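Local atomic coordinates of putative glycosyl hydrolase (Bacteroides thetaiotaomicron VPI-5482, PDB entry 3K11), a protein that is of unproven function but probably acts as a hydrolase that cleaves glycosidic bonds. Residues A76-A80 with S81-G85; Q134-Q137 with I138-H142; Y323-T326 with S327-A330. All coordinates share one frame; numbering follows the deposited sequence. Where two conformers were deposited one is given.

Contact 1: residues A76-A80 with S81-G85; sequences AFRLA and SYEWG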
ATOM      1  N   ALA A  76       9.977  38.169  -2.085  1.00 29.07           N
ATOM      2  CA  ALA A  76       9.529  36.926  -1.448  1.00 28.44           C
ATOM      3  C   ALA A  76      10.533  35.819  -1.580  1.00 29.74           C
ATOM      4  O   ALA A  76      10.557  34.933  -0.742  1.00 32.24           O
ATOM      5  CB  ALA A  76       8.142  36.467  -2.020  1.00 28.58           C
ATOM      6  N   PHE A  77      11.385  35.845  -2.616  1.00 27.36           N
ATOM      7  CA  PHE A  77      12.322  34.757  -2.844  1.00 26.74           C
ATOM      8  C   PHE A  77      13.756  35.248  -2.992  1.00 27.51           C
ATOM      9  O   PHE A  77      13.983  36.284  -3.629  1.00 26.55           O
ATOM     10  CB  PHE A  77      11.934  34.043  -4.116  1.00 25.87           C
ATOM     11  CG  PHE A  77      10.505  33.619  -4.128  1.00 25.64           C
ATOM     12  CD1 PHE A  77      10.079  32.609  -3.264  1.00 27.08           C
ATOM     13  CD2 PHE A  77       9.567  34.298  -4.907  1.00 25.83           C
ATOM     14  CE1 PHE A  77       8.744  32.264  -3.208  1.00 24.96           C
ATOM     15  CE2 PHE A  77       8.243  33.935  -4.878  1.00 26.52           C
ATOM     16  CZ  PHE A  77       7.834  32.895  -4.013  1.00 20.84           C
ATOM     17  N   ARG A  78      14.703  34.491  -2.420  0.70 29.14           N
ATOM     18  CA  ARG A  78      16.142  34.830  -2.450  0.70 27.21           C
ATOM     19  C   ARG A  78      16.681  34.543  -3.839  0.70 27.41           C
ATOM     20  O   ARG A  78      16.295  33.549  -4.467  0.70 28.42           O
ATOM     21  CB  ARG A  78      16.907  34.013  -1.385  0.70 29.15           C
ATOM     22  CG  ARG A  78      16.593  34.394   0.055  0.70 27.57           C
ATOM     23  CD  ARG A  78      16.965  33.336   1.122  0.70 32.37           C
ATOM     24  NE  ARG A  78      16.093  32.149   0.999  0.70 41.64           N
ATOM     25  CZ  ARG A  78      16.491  30.869   0.895  0.70 37.56           C
ATOM     26  NH1 ARG A  78      17.784  30.518   0.966  0.70 40.97           N
ATOM     27  NH2 ARG A  78      15.572  29.920   0.745  0.70 28.71           N
ATOM     28  N   LEU A  79      17.529  35.436  -4.343  1.00 23.81           N
ATOM     29  CA  LEU A  79      18.105  35.299  -5.685  1.00 25.34           C
ATOM     30  C   LEU A  79      19.131  34.192  -5.880  1.00 26.87           C
ATOM     31  O   LEU A  79      19.329  33.748  -7.010  1.00 25.45           O
ATOM     32  CB  LEU A  79      18.778  36.617  -6.114  1.00 25.50           C
ATOM     33  CG  LEU A  79      17.902  37.820  -6.479  1.00 26.11           C
ATOM     34  CD1 LEU A  79      18.747  39.112  -6.780  1.00 19.72           C
ATOM     35  CD2 LEU A  79      17.089  37.503  -7.721  1.00 25.10           C
ATOM     36  N   ALA A  80      19.815  33.790  -4.812  1.00 24.71           N
ATOM     37  CA  ALA A  80      20.909  32.834  -4.958  1.00 25.92           C
ATOM     38  C   ALA A  80      20.790  31.652  -4.039  1.00 22.17           C
ATOM     39  O   ALA A  80      21.797  31.006  -3.717  1.00 23.51           O
ATOM     40  CB  ALA A  80      22.225  33.495  -4.782  1.00 24.22           C
ATOM     41  N   SER A  81      19.550  31.292  -3.701  1.00 23.78           N
ATOM     42  CA  SER A  81      19.323  30.086  -2.962  1.00 24.45           C
ATOM     43  C   SER A  81      19.395  28.909  -3.968  1.00 25.98           C
ATOM     44  O   SER A  81      19.340  29.112  -5.179  1.00 24.28           O
ATOM     45  CB  SER A  81      17.926  30.130  -2.400  1.00 25.83           C
ATOM     46  OG  SER A  81      16.999  30.150  -3.464  1.00 24.23           O
ATOM     47  N   TYR A  82      19.506  27.676  -3.482  1.00 25.85           N
ATOM     48  CA  TYR A  82      19.528  26.564  -4.444  1.00 25.54           C
ATOM     49  C   TYR A  82      18.200  26.459  -5.166  1.00 25.39           C
ATOM     50  O   TYR A  82      18.165  26.114  -6.341  1.00 26.62           O
ATOM     51  CB  TYR A  82      19.903  25.251  -3.764  1.00 26.55           C
ATOM     52  CG  TYR A  82      18.873  24.609  -2.881  1.00 26.28           C
ATOM     53  CD1 TYR A  82      17.889  23.792  -3.432  1.00 27.49           C
ATOM     54  CD2 TYR A  82      18.934  24.697  -1.520  1.00 29.22           C
ATOM     55  CE1 TYR A  82      16.972  23.166  -2.644  1.00 29.20           C
ATOM     56  CE2 TYR A  82      18.016  24.059  -0.733  1.00 30.69           C
ATOM     57  CZ  TYR A  82      17.020  23.305  -1.310  1.00 26.58           C
ATOM     58  OH  TYR A  82      16.107  22.593  -0.535  1.00 33.48           O
ATOM     59  N   GLU A  83      17.118  26.815  -4.465  1.00 23.04           N
ATOM     60  CA  GLU A  83      15.779  26.856  -5.091  1.00 23.28           C
ATOM     61  C   GLU A  83      15.785  27.747  -6.309  1.00 25.27           C
ATOM     62  O   GLU A  83      15.214  27.411  -7.354  1.00 23.83           O
ATOM     63  CB  GLU A  83      14.696  27.279  -4.096  1.00 24.21           C
ATOM     64  CG  GLU A  83      14.558  26.413  -2.861  1.00 21.97           C
ATOM     65  CD  GLU A  83      15.277  26.972  -1.654  1.00 27.54           C
ATOM     66  OE1 GLU A  83      16.485  27.199  -1.726  1.00 25.33           O
ATOM     67  OE2 GLU A  83      14.624  27.151  -0.610  1.00 30.06           O
ATOM     68  N   TRP A  84      16.445  28.897  -6.207  1.00 23.78           N
ATOM     69  CA  TRP A  84      16.467  29.786  -7.364  1.00 24.53           C
ATOM     70  C   TRP A  84      17.446  29.309  -8.423  1.00 24.94           C
ATOM     71  O   TRP A  84      17.238  29.582  -9.600  1.00 26.41           O
ATOM     72  CB  TRP A  84      16.664  31.269  -6.937  1.00 23.34           C
ATOM     73  CG  TRP A  84      15.546  32.080  -7.474  1.00 25.89           C
ATOM     74  CD1 TRP A  84      15.606  33.087  -8.364  1.00 25.31           C
ATOM     75  CD2 TRP A  84      14.147  31.832  -7.244  1.00 25.94           C
ATOM     76  NE1 TRP A  84      14.355  33.529  -8.661  1.00 26.25           N
ATOM     77  CE2 TRP A  84      13.433  32.770  -7.997  1.00 25.82           C
ATOM     78  CE3 TRP A  84      13.442  30.900  -6.481  1.00 24.89           C
ATOM     79  CZ2 TRP A  84      12.047  32.826  -7.991  1.00 26.43           C
ATOM     80  CZ3 TRP A  84      12.041  30.952  -6.475  1.00 25.22           C
ATOM     81  CH2 TRP A  84      11.372  31.896  -7.233  1.00 28.17           C
ATOM     82  N   GLY A  85      18.499  28.576  -8.023  1.00 24.90           N
ATOM     83  CA  GLY A  85      19.349  27.883  -8.998  1.00 22.50           C
ATOM     84  C   GLY A  85      18.460  27.032  -9.914  1.00 24.69           C
ATOM     85  O   GLY A  85      18.617  27.020 -11.158  1.00 25.46           O
TER
HETATM   86  O   HOH W   1      17.841  27.657   0.498  1.00 29.58           O
HETATM   87  O   HOH W   2      14.704  31.430  -3.158  1.00 30.07           O

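Contact 2: residues Q134-Q137 with I138-H142; sequences QLLQ and ILTPH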
ATOM      1  N   GLN A 134      23.058  37.150   2.640  1.00 26.49           N
ATOM      2  CA  GLN A 134      22.812  36.552   1.322  1.00 25.39           C
ATOM      3  C   GLN A 134      24.081  36.593   0.494  1.00 27.77           C
ATOM      4  O   GLN A 134      24.335  35.724  -0.355  1.00 28.55           O
ATOM      5  CB  GLN A 134      21.661  37.269   0.594  1.00 24.92           C
ATOM      6  CG  GLN A 134      20.300  37.018   1.245  1.00 29.14           C
ATOM      7  CD  GLN A 134      19.119  37.440   0.372  1.00 25.37           C
ATOM      8  OE1 GLN A 134      19.253  37.564  -0.847  1.00 28.53           O
ATOM      9  NE2 GLN A 134      17.947  37.630   0.997  1.00 25.66           N
ATOM     10  N   LEU A 135      24.892  37.617   0.714  1.00 27.42           N
ATOM     11  CA  LEU A 135      26.148  37.713  -0.002  1.00 26.95           C
ATOM     12  C   LEU A 135      27.199  36.773   0.559  1.00 28.36           C
ATOM     13  O   LEU A 135      28.078  36.302  -0.180  1.00 29.22           O
ATOM     14  CB  LEU A 135      26.643  39.166  -0.079  1.00 24.44           C
ATOM     15  CG  LEU A 135      26.165  39.849  -1.353  1.00 24.33           C
ATOM     16  CD1 LEU A 135      26.869  39.241  -2.572  1.00 22.99           C
ATOM     17  CD2 LEU A 135      24.631  39.922  -1.536  1.00 24.99           C
ATOM     18  N   LEU A 136      27.129  36.483   1.847  1.00 26.69           N
ATOM     19  CA  LEU A 136      28.054  35.518   2.403  1.00 29.60           C
ATOM     20  C   LEU A 136      27.819  34.108   1.839  1.00 29.75           C
ATOM     21  O   LEU A 136      28.748  33.297   1.757  1.00 30.81           O
ATOM     22  CB  LEU A 136      28.008  35.539   3.946  1.00 31.11           C
ATOM     23  CG  LEU A 136      28.571  36.844   4.545  1.00 31.21           C
ATOM     24  CD1 LEU A 136      28.420  36.765   6.037  1.00 37.30           C
ATOM     25  CD2 LEU A 136      30.021  37.133   4.167  1.00 37.63           C
ATOM     26  N   GLN A 137      26.589  33.822   1.423  1.00 28.10           N
ATOM     27  CA  GLN A 137      26.263  32.536   0.846  1.00 27.95           C
ATOM     28  C   GLN A 137      26.965  32.427  -0.514  1.00 27.50           C
ATOM     29  O   GLN A 137      27.520  31.389  -0.845  1.00 29.79           O
ATOM     30  CB  GLN A 137      24.745  32.387   0.671  1.00 31.51           C
ATOM     31  CG  GLN A 137      24.384  31.021   0.207  1.00 26.48           C
ATOM     32  CD  GLN A 137      22.906  30.750   0.036  1.00 28.24           C
ATOM     33  OE1 GLN A 137      22.149  31.620  -0.409  1.00 28.32           O
ATOM     34  NE2 GLN A 137      22.498  29.512   0.318  1.00 27.87           N
ATOM     35  N   ILE A 138      26.934  33.521  -1.264  1.00 23.87           N
ATOM     36  CA  ILE A 138      27.522  33.587  -2.602  1.00 23.12           C
ATOM     37  C   ILE A 138      29.019  33.601  -2.501  1.00 23.95           C
ATOM     38  O   ILE A 138      29.705  32.914  -3.248  1.00 25.76           O
ATOM     39  CB  ILE A 138      27.031  34.852  -3.361  1.00 23.64           C
ATOM     40  CG1 ILE A 138      25.516  34.729  -3.631  1.00 23.03           C
ATOM     41  CG2 ILE A 138      27.835  35.082  -4.659  1.00 25.17           C
ATOM     42  CD1 ILE A 138      24.766  36.025  -3.884  1.00 22.31           C
ATOM     43  N   LEU A 139      29.555  34.413  -1.593  1.00 25.75           N
ATOM     44  CA  LEU A 139      31.009  34.625  -1.525  1.00 25.00           C
ATOM     45  C   LEU A 139      31.752  33.520  -0.790  1.00 26.18           C
ATOM     46  O   LEU A 139      32.870  33.165  -1.172  1.00 26.13           O
ATOM     47  CB  LEU A 139      31.339  35.968  -0.857  1.00 25.80           C
ATOM     48  CG  LEU A 139      30.880  37.233  -1.601  1.00 25.72           C
ATOM     49  CD1 LEU A 139      30.984  38.421  -0.646  1.00 24.25           C
ATOM     50  CD2 LEU A 139      31.668  37.435  -2.894  1.00 30.10           C
ATOM     51  N   THR A 140      31.140  32.998   0.254  1.00 26.67           N
ATOM     52  CA  THR A 140      31.760  32.014   1.102  1.00 28.65           C
ATOM     53  C   THR A 140      30.770  30.866   1.334  1.00 28.34           C
ATOM     54  O   THR A 140      30.285  30.674   2.435  1.00 27.81           O
ATOM     55  CB  THR A 140      32.206  32.636   2.450  1.00 30.06           C
ATOM     56  OG1 THR A 140      31.082  33.311   3.053  1.00 34.80           O
ATOM     57  CG2 THR A 140      33.328  33.633   2.241  1.00 24.70           C
ATOM     58  N   PRO A 141      30.469  30.095   0.272  1.00 26.29           N
ATOM     59  CA  PRO A 141      29.587  28.960   0.453  1.00 26.20           C
ATOM     60  C   PRO A 141      30.195  27.952   1.424  1.00 26.59           C
ATOM     61  O   PRO A 141      31.417  27.840   1.497  1.00 25.76           O
ATOM     62  CB  PRO A 141      29.488  28.356  -0.954  1.00 25.82           C
ATOM     63  CG  PRO A 141      30.719  28.802  -1.654  1.00 25.72           C
ATOM     64  CD  PRO A 141      30.971  30.190  -1.108  1.00 28.45           C
ATOM     65  N   HIS A 142      29.342  27.299   2.211  1.00 26.36           N
ATOM     66  CA  HIS A 142      29.783  26.278   3.138  1.00 28.41           C
ATOM     67  C   HIS A 142      29.150  24.910   2.938  1.00 28.06           C
ATOM     68  O   HIS A 142      29.495  23.998   3.668  1.00 30.05           O
ATOM     69  CB  HIS A 142      29.527  26.732   4.566  1.00 30.59           C
ATOM     70  CG  HIS A 142      30.339  27.917   4.941  1.00 33.56           C
ATOM     71  ND1 HIS A 142      29.782  29.125   5.284  1.00 43.97           N
ATOM     72  CD2 HIS A 142      31.675  28.095   4.971  1.00 36.32           C
ATOM     73  CE1 HIS A 142      30.746  29.993   5.530  1.00 35.08           C
ATOM     74  NE2 HIS A 142      31.903  29.395   5.345  1.00 35.30           N
TER

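Contact 3: residues Y323-T326 with S327-A330; sequences YLET and SATA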
ATOM      1  N   TYR A 323       0.457  13.291   2.458  1.00 23.83           N
ATOM      2  CA  TYR A 323      -0.140  14.320   1.598  1.00 25.36           C
ATOM      3  C   TYR A 323       0.419  14.386   0.203  1.00 24.54           C
ATOM      4  O   TYR A 323       1.575  14.042  -0.020  1.00 24.43           O
ATOM      5  CB  TYR A 323      -0.089  15.689   2.272  1.00 24.35           C
ATOM      6  CG  TYR A 323       1.213  16.382   2.470  1.00 21.97           C
ATOM      7  CD1 TYR A 323       1.778  17.125   1.446  1.00 23.96           C
ATOM      8  CD2 TYR A 323       1.825  16.435   3.714  1.00 26.80           C
ATOM      9  CE1 TYR A 323       2.915  17.843   1.643  1.00 23.17           C
ATOM     10  CE2 TYR A 323       3.007  17.141   3.904  1.00 24.36           C
ATOM     11  CZ  TYR A 323       3.538  17.860   2.873  1.00 25.91           C
ATOM     12  OH  TYR A 323       4.667  18.635   3.063  1.00 24.64           O
ATOM     13  N   LEU A 324      -0.403  14.892  -0.729  1.00 26.45           N
ATOM     14  CA  LEU A 324       0.004  15.092  -2.107  1.00 24.41           C
ATOM     15  C   LEU A 324       0.821  16.377  -2.180  1.00 24.77           C
ATOM     16  O   LEU A 324       0.343  17.444  -1.795  1.00 24.16           O
ATOM     17  CB  LEU A 324      -1.219  15.191  -3.006  1.00 23.54           C
ATOM     18  CG  LEU A 324      -2.106  13.925  -3.043  1.00 24.33           C
ATOM     19  CD1 LEU A 324      -3.388  14.111  -3.913  1.00 28.51           C
ATOM     20  CD2 LEU A 324      -1.268  12.695  -3.504  1.00 22.04           C
ATOM     21  N   GLU A 325       2.003  16.298  -2.752  1.00 23.64           N
ATOM     22  CA  GLU A 325       2.963  17.432  -2.742  1.00 21.96           C
ATOM     23  C   GLU A 325       3.320  17.927  -4.128  1.00 24.84           C
ATOM     24  O   GLU A 325       3.636  17.156  -5.041  1.00 25.69           O
ATOM     25  CB  GLU A 325       4.187  16.981  -1.949  1.00 23.16           C
ATOM     26  CG  GLU A 325       5.057  18.115  -1.396  1.00 23.48           C
ATOM     27  CD  GLU A 325       6.033  18.659  -2.431  1.00 25.58           C
ATOM     28  OE1 GLU A 325       6.614  17.795  -3.150  1.00 24.29           O
ATOM     29  OE2 GLU A 325       6.268  19.902  -2.489  1.00 23.20           O
ATOM     30  N   THR A 326       3.280  19.234  -4.265  1.00 22.96           N
ATOM     31  CA  THR A 326       3.340  19.867  -5.571  1.00 22.28           C
ATOM     32  C   THR A 326       4.727  19.917  -6.178  1.00 22.82           C
ATOM     33  O   THR A 326       4.877  19.676  -7.385  1.00 25.36           O
ATOM     34  CB  THR A 326       2.782  21.293  -5.457  1.00 23.65           C
ATOM     35  OG1 THR A 326       1.420  21.238  -4.990  1.00 24.35           O
ATOM     36  CG2 THR A 326       2.858  22.045  -6.836  1.00 22.19           C
ATOM     37  N   SER A 327       5.745  20.301  -5.388  1.00 23.74           N
ATOM     38  CA  SER A 327       7.063  20.502  -5.997  1.00 25.06           C
ATOM     39  C   SER A 327       7.625  19.199  -6.589  1.00 25.30           C
ATOM     40  O   SER A 327       8.117  19.180  -7.707  1.00 22.68           O
ATOM     41  CB  SER A 327       8.071  21.142  -5.049  1.00 25.68           C
ATOM     42  OG  SER A 327       8.358  20.353  -3.908  1.00 23.06           O
ATOM     43  N   ALA A 328       7.509  18.104  -5.867  1.00 22.19           N
ATOM     44  CA  ALA A 328       7.963  16.825  -6.378  1.00 22.87           C
ATOM     45  C   ALA A 328       7.211  16.447  -7.628  1.00 22.94           C
ATOM     46  O   ALA A 328       7.789  15.959  -8.599  1.00 23.48           O
ATOM     47  CB  ALA A 328       7.767  15.730  -5.332  1.00 21.06           C
ATOM     48  N   THR A 329       5.903  16.666  -7.608  1.00 24.74           N
ATOM     49  CA  THR A 329       5.062  16.373  -8.752  1.00 22.09           C
ATOM     50  C   THR A 329       5.543  17.109  -9.976  1.00 22.30           C
ATOM     51  O   THR A 329       5.695  16.506 -11.063  1.00 22.76           O
ATOM     52  CB  THR A 329       3.580  16.702  -8.452  1.00 24.07           C
ATOM     53  OG1 THR A 329       3.130  15.889  -7.354  1.00 22.76           O
ATOM     54  CG2 THR A 329       2.702  16.450  -9.679  1.00 21.06           C
ATOM     55  N   ALA A 330       5.858  18.392  -9.804  1.00 23.02           N
ATOM     56  CA  ALA A 330       6.364  19.193 -10.924  1.00 23.06           C
ATOM     57  C   ALA A 330       7.705  18.657 -11.459  1.00 23.01           C
ATOM     58  O   ALA A 330       7.933  18.607 -12.679  1.00 25.87           O
ATOM     59  CB  ALA A 330       6.519  20.695 -10.507  1.00 22.87           C
TER

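Contact 1: residues A76-A80 with S81-G85
Phe-77 lies against the indole of Trp-84 where the loop 76-80 turns into the helix that starts at Tyr-82. The two rings are nearly parallel, planes at 11°, but offset, so that little of one lies over the other, with centroids 5.0 Å apart. Phe-77 CB instead sits over one face of the indole, 3.9 Å from the centroid of the six-membered ring of Trp-84, a CH-pi contact; Phe-77 CG comes to 3.7 Å from Trp-84 CH2. Backbone carbonyls of Arg-78 and Leu-79 crowd the root of the indole, Arg-78 O being 3.4 Å from Trp-84 CB. This is the tight, buried half. Ser-81 is the N-cap: Ser-81 OG accepts from Trp-84 N at 3.1 Å, and a water links that OG to Arg-78 O. On the looser, watered side Arg-78, in one of its two modelled conformers, bends at chi3 and lays one face of its guanidinium over Ser-81 CB. There Arg-78 NH2 forms a salt bridge with Glu-83 OE2 at 3.2 Å, its hydrogen bond weak and bent (126°), the guanidinium and carboxylate planes being 68° apart. A second water joins Arg-78 NH1 to Glu-83 OE1. The stronger partner of this arginine is Asp-8 of the second subunit, so its charge is probably shared between Glu-83 and that aspartate. Trp-84 NE1 bonds to Tyr-106 OH, while Phe-77 and Trp-84 pack on helix 29-45, Leu-79 on helix 101-128, and Arg-78 and Ala-80 on helix 133-139.

Contact 2: residues Q134-Q137 with I138-H142
Ile-138 runs alongside Leu-135 in the same direction, and their CD1 methyls meet at 4.1 Å. This is side-chain packing along the last turn of helix 133-139, a short helix that ends where Thr-140 leaves helical geometry and Pro-141 follows. With CG1 anti to its own carbonyl carbon (chi1 -66°), Ile-138 runs back along the helix, and its CD1 also reaches within 3.6 Å of Gln-134 O. Leu-139 folds over the preceding turn: its CB and CG both lie 3.3 Å from Leu-135 O, the same oxygen that accepts the helical bond from Leu-139 N. The apolar row faces its neighbours, Leu-135 meeting Phe-121 and Ile-138 meeting Leu-114 of helix 101-128, with Ile-138 also touching Leu-169 and Tyr-173 of helix 167-180. Gln-137 extends away from this row, and its NE2 bonds to Asp-146, which also accepts from His-142 N and so ties the helix to the segment that leaves it. Pro-141 has no N-H to give to Gln-137 O, and its CB lies 3.6 Å from that oxygen. The final turn closes instead on Leu-136 O, gripped by two donors of one residue: Thr-140 N at 2.8 Å, standing 39° out of the carbonyl plane, and Thr-140 OG1 at 2.7 Å, only 15° from it.

Contact 3: residues Y323-T326 with S327-A330
The backbone passes from the extended geometry of Glu-325 straight into helical turns at Thr-326, and the first strong backbone bond of these turns runs from Ala-330 N to Thr-326 O at 2.9 Å. Glu-325 occupies the N-cap position and folds its carboxylate back over the opening turn. Its CG is anti to the backbone N (chi1 -159°), and the bend at chi2 (-83°) brings both oxygens to the helix end. OE1 of Glu-325 accepts from Ala-328 N at 2.9 Å in a nearly straight bond (164°), met on the syn side of the carboxylate. Glu-325 OE2 receives Ser-327 OG on its syn lone pair at 2.6 Å, whereas Ser-327 N, 3.0 Å from the same OE2, comes from well above the carboxylate plane. Cys-375 N also donates to OE2, and Ser-327 OG bonds in turn to Arg-266, whose own ion pair with OE2 is long and weak. These four bonds hold the carboxylate in place, and the backbone N-H groups at the helix start probably favour its negative charge. Replacing Glu-325 with an alanine would probably leave Ala-328 N, Ser-327 N and Cys-375 N without this acceptor and the Ser-327 hydroxyl with Arg-266 alone among the partners described. The carbonyl of Glu-325 is used as well: Thr-329 OG1 donates to Glu-325 O at 2.7 Å, backed by a weak bond from Thr-329 N, and the same hydroxyl meets Trp-313 N. Thr-326 OG1 bonds to the backbone oxygen of Glu-372. At the switch from strand 324-325 to helix 326-342, first-turn N-H groups that would otherwise lack a backbone acceptor are thus met by a side-chain N-cap, here a glutamate rather than the more usual Ser, Thr, Asp or Asn.

Contacts 1 and 3 are buried, their centres about 12 Å from the centre of the chain; contact 2 is partly buried, its centre about 21 Å out. Contacts 1 and 3 mark helix starts capped by a side chain, a serine hydroxyl and a carboxylate; contact 2 marks a helix end, closed by a threonine. Aromatic packing and a salt bridge near the subunit interface distinguish contact 1, aliphatic packing contact 2, a dense polar network contact 3. Contacts 1 and 2 both pack on helix 101-128 and touch, Ala-80 CB lying 3.7 Å from Ile-138 CD1 on helix 133-139. Contact 3, joining strand 324-325 to helix 326-342, stands apart, its nearest atoms about 9 Å from contact 1.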